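Long-range contacts in phosphoenolpyruvate-protein phosphotransferase (Acinetobacter sp., PDB 3CI6), which probably transfers the phosphoryl group of phosphoenolpyruvate to a protein histidine, this chain being its GAF domain: residues Tyr114-Gly119 / Val134-Pro139; Val120-Arg125 / Thr152-Leu157. All blocks are in the same frame, centred on the assembly; numbering follows the deposited sequence. Where two conformers were deposited one is given.

Contact 1: residues Tyr114-Gly119 / Val134-Pro139; sequences YNSFLG and VQNKQP
The antiparallel hairpin of strands 116-124 and 127-136 in the GAF-domain sheet is held together here at the end away from its turn, where Leu118 and Val134 form a hydrogen-bonded pair. Leu118 N donates to Val134 O at 2.9 Å, and Val134 N returns a bond to Leu118 O at 2.8 Å. Ser116 N reaches Asn136 O at 3.2 Å, while the return bond from Asn136 N is weak. Past the strand, Asn115 N binds Lys137 O from above its carbonyl plane. Gln135 is long enough to meet Tyr114 and still reach a water with its NE2. Its CG lies beside the backbone N (chi1 -70°), which carries the amide across the Tyr114 side chain at about a right angle, NE2 of Gln135 3.8 Å from CD2 of Tyr114, the planes 44° apart. That water in turn donates to Tyr114 O and Ser116 O. The hydroxyl of Ser116 suits its place because OG lies 2.7 Å from a second water, which donates to Val134 O. Branched, apolar Leu118 and Val134 suit the face on which both meet Leu150 of helix 144-167. On the other face Phe117 packs against helix 80-88, and strands 44-51 and 92-94 flank the hairpin.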
loop_
_atom_site.group_PDB
_atom_site.type_symbol
_atom_site.label_atom_id
_atom_site.label_comp_id
_atom_site.label_asym_id
_atom_site.label_seq_id
_atom_site.Cartn_x
_atom_site.Cartn_y
_atom_site.Cartn_z
ATOM N N TYR B 114 -21.310 -19.043 -3.091
ATOM C CA TYR B 114 -20.904 -18.047 -2.121
ATOM C C TYR B 114 -21.901 -16.912 -2.119
ATOM O O TYR B 114 -21.974 -16.143 -3.076
ATOM C CB TYR B 114 -19.492 -17.521 -2.452
ATOM C CG TYR B 114 -18.452 -18.622 -2.455
ATOM C CD1 TYR B 114 -18.025 -19.180 -1.288
ATOM C CD2 TYR B 114 -17.880 -19.070 -3.648
ATOM C CE1 TYR B 114 -17.096 -20.211 -1.272
ATOM C CE2 TYR B 114 -16.925 -20.086 -3.651
ATOM C CZ TYR B 114 -16.546 -20.656 -2.458
ATOM O OH TYR B 114 -15.620 -21.680 -2.423
ATOM N N ASN B 115 -22.612 -16.762 -1.012
ATOM C CA ASN B 115 -23.672 -15.775 -0.911
ATOM C C ASN B 115 -23.245 -14.450 -0.340
ATOM O O ASN B 115 -24.077 -13.585 -0.117
ATOM C CB ASN B 115 -24.831 -16.339 -0.107
ATOM C CG ASN B 115 -25.555 -17.441 -0.861
ATOM O OD1 ASN B 115 -25.813 -17.311 -2.060
ATOM N ND2 ASN B 115 -25.774 -18.549 -0.201
ATOM N N SER B 116 -21.946 -14.273 -0.096
ATOM C CA SER B 116 -21.403 -12.951 0.204
ATOM C C SER B 116 -20.241 -12.666 -0.754
ATOM O O SER B 116 -19.490 -13.561 -1.111
ATOM C CB SER B 116 -20.929 -12.870 1.654
ATOM O OG SER B 116 -19.628 -13.419 1.775
ATOM N N PHE B 117 -20.130 -11.407 -1.173
ATOM C CA PHE B 117 -19.103 -10.983 -2.112
ATOM C C PHE B 117 -18.600 -9.618 -1.664
ATOM O O PHE B 117 -19.380 -8.698 -1.501
ATOM C CB PHE B 117 -19.701 -10.827 -3.510
ATOM C CG PHE B 117 -18.736 -10.307 -4.544
ATOM C CD1 PHE B 117 -18.611 -8.949 -4.753
ATOM C CD2 PHE B 117 -17.950 -11.156 -5.308
ATOM C CE1 PHE B 117 -17.771 -8.456 -5.694
ATOM C CE2 PHE B 117 -17.081 -10.663 -6.277
ATOM C CZ PHE B 117 -16.968 -9.315 -6.446
ATOM N N LEU B 118 -17.297 -9.509 -1.520
ATOM C CA LEU B 118 -16.645 -8.248 -1.217
ATOM C C LEU B 118 -15.499 -8.072 -2.194
ATOM O O LEU B 118 -14.494 -8.778 -2.128
ATOM C CB LEU B 118 -16.149 -8.246 0.229
ATOM C CG LEU B 118 -15.216 -7.137 0.683
ATOM C CD1 LEU B 118 -15.713 -5.750 0.346
ATOM C CD2 LEU B 118 -14.971 -7.259 2.216
ATOM N N GLY B 119 -15.695 -7.186 -3.162
ATOM C CA GLY B 119 -14.691 -6.960 -4.237
ATOM C C GLY B 119 -14.094 -5.577 -4.083
ATOM O O GLY B 119 -14.844 -4.602 -3.847
ATOM N N VAL B 134 -13.211 -11.283 -1.757
ATOM C CA VAL B 134 -13.457 -12.047 -0.546
ATOM C C VAL B 134 -14.857 -12.631 -0.674
ATOM O O VAL B 134 -15.826 -11.917 -1.007
ATOM C CB VAL B 134 -13.293 -11.154 0.697
ATOM C CG1 VAL B 134 -13.964 -11.752 1.896
ATOM C CG2 VAL B 134 -11.813 -10.858 0.963
ATOM N N GLN B 135 -14.986 -13.930 -0.485
ATOM C CA GLN B 135 -16.287 -14.606 -0.592
ATOM C C GLN B 135 -16.517 -15.507 0.601
ATOM O O GLN B 135 -15.572 -16.054 1.163
ATOM C CB GLN B 135 -16.377 -15.456 -1.851
ATOM C CG GLN B 135 -16.444 -14.617 -3.113
ATOM C CD GLN B 135 -16.376 -15.490 -4.346
ATOM O OE1 GLN B 135 -15.352 -16.141 -4.621
ATOM N NE2 GLN B 135 -17.498 -15.564 -5.068
ATOM N N ASN B 136 -17.776 -15.678 0.970
ATOM C CA ASN B 136 -18.159 -16.596 2.013
ATOM C C ASN B 136 -19.412 -17.332 1.583
ATOM O O ASN B 136 -20.222 -16.823 0.799
ATOM C CB ASN B 136 -18.394 -15.848 3.305
ATOM C CG ASN B 136 -17.155 -15.242 3.797
ATOM O OD1 ASN B 136 -16.390 -15.909 4.502
ATOM N ND2 ASN B 136 -16.899 -13.990 3.397
ATOM N N LYS B 137 -19.554 -18.539 2.112
ATOM C CA LYS B 137 -20.701 -19.364 1.753
ATOM C C LYS B 137 -22.033 -18.706 2.118
ATOM O O LYS B 137 -22.945 -18.597 1.285
ATOM C CB LYS B 137 -20.532 -20.738 2.393
ATOM C CG LYS B 137 -19.462 -21.548 1.723
ATOM C CD LYS B 137 -19.074 -22.737 2.589
ATOM C CE LYS B 137 -17.929 -23.496 1.986
ATOM N NZ LYS B 137 -17.756 -24.782 2.727
ATOM N N GLN B 138 -22.125 -18.222 3.331
ATOM C CA GLN B 138 -23.328 -17.571 3.811
ATOM C C GLN B 138 -23.268 -16.080 3.595
ATOM O O GLN B 138 -22.176 -15.524 3.499
ATOM C CB GLN B 138 -23.442 -17.835 5.300
ATOM C CG GLN B 138 -23.638 -19.311 5.609
ATOM C CD GLN B 138 -23.080 -19.728 6.953
ATOM O OE1 GLN B 138 -22.253 -19.023 7.554
ATOM N NE2 GLN B 138 -23.528 -20.894 7.437
ATOM N N PRO B 139 -24.424 -15.408 3.588
ATOM C CA PRO B 139 -24.411 -13.946 3.592
ATOM C C PRO B 139 -23.635 -13.453 4.835
ATOM O O PRO B 139 -23.754 -14.037 5.914
ATOM C CB PRO B 139 -25.899 -13.578 3.667
ATOM C CG PRO B 139 -26.628 -14.765 3.202
ATOM C CD PRO B 139 -25.804 -15.932 3.670
HETATM O O HOH W 1 -19.749 -14.403 -4.064
HETATM O O HOH W 2 -17.707 -11.586 1.247
#

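Contact 2: residues Val120-Arg125 / Thr152-Leu157; sequences VPVMYR and TLCAQL
Cys154 meets Val120 and Val122 where helix 144-167 lies across one face of the sheet; the short segments run 37° apart, with axes 7.1 Å from each other at closest approach. Along the helix, Thr152 and Leu153 come first, and neither meets the strand. Thr152 OG1 bonds to Ser148 O one turn back, a common way for a helical threonine to satisfy its hydroxyl, and Leu12 of the second subunit packs beside it. The apolar side chain of Leu153 packs on Leu12 and Ile15 of helix 7-20 and on Met32 and Val36 of helix 25-40. Cys154 faces the strand, and its SG, held beside the backbone N (chi1 -76°), rests between two methyls, 3.8 Å from Val122 CG2 and 3.9 Å from Val120 CG1. A compact, weakly polar thiol suits so close an approach: the CA atoms of Val122 and Cys154 are 5.2 Å apart. The other methyl of Val122, CG1, stands anti to the backbone N (chi1 -177°) and comes within 3.5 Å of Cys154 O, so the branched side chain touches both the cysteine side chain and its backbone. Small Ala155 points away from the strand and packs on Val16 of the second subunit; its O accepts a hydrogen bond from Gln156 NE2 of that subunit. Gln156 NE2 also bonds to Val16 O of its own chain. Leu157 touches the strand lightly and packs on Ser28 and Met32. The helix lies on the sheet beside helix 25-40, with helix 7-20 on its far side; the second subunit also packs against it.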
loop_
_atom_site.group_PDB
_atom_site.type_symbol
_atom_site.label_atom_id
_atom_site.label_comp_id
_atom_site.label_asym_id
_atom_site.label_seq_id
_atom_site.Cartn_x
_atom_site.Cartn_y
_atom_site.Cartn_z
ATOM N N VAL B 120 -12.765 -5.494 -4.202
ATOM C CA VAL B 120 -12.033 -4.281 -3.936
ATOM C C VAL B 120 -11.107 -4.035 -5.135
ATOM O O VAL B 120 -10.367 -4.938 -5.541
ATOM C CB VAL B 120 -11.208 -4.394 -2.643
ATOM C CG1 VAL B 120 -10.522 -3.081 -2.385
ATOM C CG2 VAL B 120 -12.104 -4.780 -1.485
ATOM N N PRO B 121 -11.184 -2.851 -5.730
ATOM C CA PRO B 121 -10.312 -2.626 -6.897
ATOM C C PRO B 121 -8.877 -2.361 -6.476
ATOM O O PRO B 121 -8.624 -1.698 -5.464
ATOM C CB PRO B 121 -10.895 -1.385 -7.501
ATOM C CG PRO B 121 -11.498 -0.672 -6.362
ATOM C CD PRO B 121 -12.013 -1.685 -5.425
ATOM N N VAL B 122 -7.939 -2.855 -7.291
ATOM C CA VAL B 122 -6.500 -2.588 -7.120
ATOM C C VAL B 122 -6.212 -1.541 -8.186
ATOM O O VAL B 122 -6.312 -1.828 -9.386
ATOM C CB VAL B 122 -5.650 -3.864 -7.292
ATOM C CG1 VAL B 122 -4.213 -3.500 -7.015
ATOM C CG2 VAL B 122 -6.126 -4.986 -6.369
HETATM N N MSE B 123 -5.918 -0.323 -7.723
HETATM C CA MSE B 123 -5.736 0.862 -8.574
HETATM C C MSE B 123 -4.326 1.437 -8.437
HETATM O O MSE B 123 -3.876 1.657 -7.324
HETATM C CB MSE B 123 -6.705 1.955 -8.142
HETATM C CG MSE B 123 -8.174 1.568 -8.122
HETATM SE SE MSE B 123 -8.946 1.113 -9.843
HETATM C CE MSE B 123 -8.535 2.849 -10.699
ATOM N N TYR B 124 -3.666 1.704 -9.562
ATOM C CA TYR B 124 -2.375 2.369 -9.580
ATOM C C TYR B 124 -2.413 3.484 -10.606
ATOM O O TYR B 124 -2.714 3.257 -11.744
ATOM C CB TYR B 124 -1.251 1.417 -9.972
ATOM C CG TYR B 124 0.094 2.029 -9.890
ATOM C CD1 TYR B 124 0.777 2.126 -8.675
ATOM C CD2 TYR B 124 0.710 2.535 -11.031
ATOM C CE1 TYR B 124 2.017 2.706 -8.611
ATOM C CE2 TYR B 124 1.953 3.126 -10.949
ATOM C CZ TYR B 124 2.601 3.181 -9.754
ATOM O OH TYR B 124 3.852 3.768 -9.733
ATOM N N ARG B 125 -2.099 4.699 -10.184
ATOM C CA ARG B 125 -2.058 5.821 -11.100
ATOM C C ARG B 125 -3.301 5.895 -11.975
ATOM O O ARG B 125 -3.212 6.051 -13.219
ATOM C CB ARG B 125 -0.825 5.742 -11.978
ATOM C CG ARG B 125 -0.569 7.068 -12.650
ATOM C CD ARG B 125 0.853 7.569 -12.633
ATOM N NE ARG B 125 1.555 7.334 -11.377
ATOM C CZ ARG B 125 2.874 7.129 -11.309
ATOM N NH1 ARG B 125 3.617 7.172 -12.426
ATOM N NH2 ARG B 125 3.454 6.893 -10.124
ATOM N N THR B 152 -6.176 -0.753 1.941
ATOM C CA THR B 152 -4.780 -0.455 2.230
ATOM C C THR B 152 -3.852 -1.532 1.669
ATOM O O THR B 152 -2.855 -1.212 1.003
ATOM C CB THR B 152 -4.593 -0.240 3.734
ATOM O OG1 THR B 152 -5.462 0.826 4.179
ATOM C CG2 THR B 152 -3.094 0.091 4.017
ATOM N N LEU B 153 -4.193 -2.815 1.858
ATOM C CA LEU B 153 -3.405 -3.880 1.255
ATOM C C LEU B 153 -3.440 -3.809 -0.258
ATOM O O LEU B 153 -2.431 -4.025 -0.926
ATOM C CB LEU B 153 -3.909 -5.238 1.732
ATOM C CG LEU B 153 -3.542 -5.541 3.166
ATOM C CD1 LEU B 153 -4.399 -6.727 3.696
ATOM C CD2 LEU B 153 -2.050 -5.807 3.343
ATOM N N CYS B 154 -4.607 -3.511 -0.835
ATOM C CA CYS B 154 -4.640 -3.445 -2.286
ATOM C C CYS B 154 -3.727 -2.310 -2.803
ATOM O O CYS B 154 -3.083 -2.426 -3.863
ATOM C CB CYS B 154 -6.059 -3.249 -2.791
ATOM S SG CYS B 154 -7.052 -4.740 -2.733
ATOM N N ALA B 155 -3.670 -1.198 -2.060
ATOM C CA ALA B 155 -2.847 -0.059 -2.482
ATOM C C ALA B 155 -1.378 -0.433 -2.425
ATOM O O ALA B 155 -0.575 0.003 -3.294
ATOM C CB ALA B 155 -3.106 1.086 -1.564
ATOM N N GLN B 156 -1.005 -1.266 -1.467
ATOM C CA GLN B 156 0.381 -1.752 -1.423
ATOM C C GLN B 156 0.654 -2.633 -2.626
ATOM O O GLN B 156 1.686 -2.473 -3.338
ATOM C CB GLN B 156 0.661 -2.558 -0.173
ATOM C CG GLN B 156 2.079 -3.093 -0.153
ATOM C CD GLN B 156 2.388 -3.924 1.042
ATOM O OE1 GLN B 156 1.486 -4.306 1.804
ATOM N NE2 GLN B 156 3.645 -4.231 1.232
ATOM N N LEU B 157 -0.257 -3.555 -2.922
ATOM C CA LEU B 157 -0.030 -4.451 -4.068
ATOM C C LEU B 157 -0.061 -3.687 -5.372
ATOM O O LEU B 157 0.565 -4.098 -6.337
ATOM C CB LEU B 157 -1.024 -5.609 -4.116
ATOM C CG LEU B 157 -0.811 -6.736 -3.119
ATOM C CD1 LEU B 157 -1.971 -7.678 -3.289
ATOM C CD2 LEU B 157 0.516 -7.445 -3.251
#

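How the contacts relate
From the N terminus, the chain first enters contact 1 at 114-119 and passes directly into 120-125, the first half of contact 2, on the same strand. It then turns back along strand 127-136, and residues 134-139 close the hairpin as contact 1. Only afterwards does helix 144-167 bring 152-157 over the sheet to complete contact 2, so the two loops cross rather than nest. Contact 1 joins neighbouring strands edge to edge; contact 2 ties one of those strands to the helical layer. Their centres lie 20 Å apart, on opposite sides of the chain's centre; strand 116-124 takes part in both, pairing with its neighbour near its start and meeting the helix from its middle.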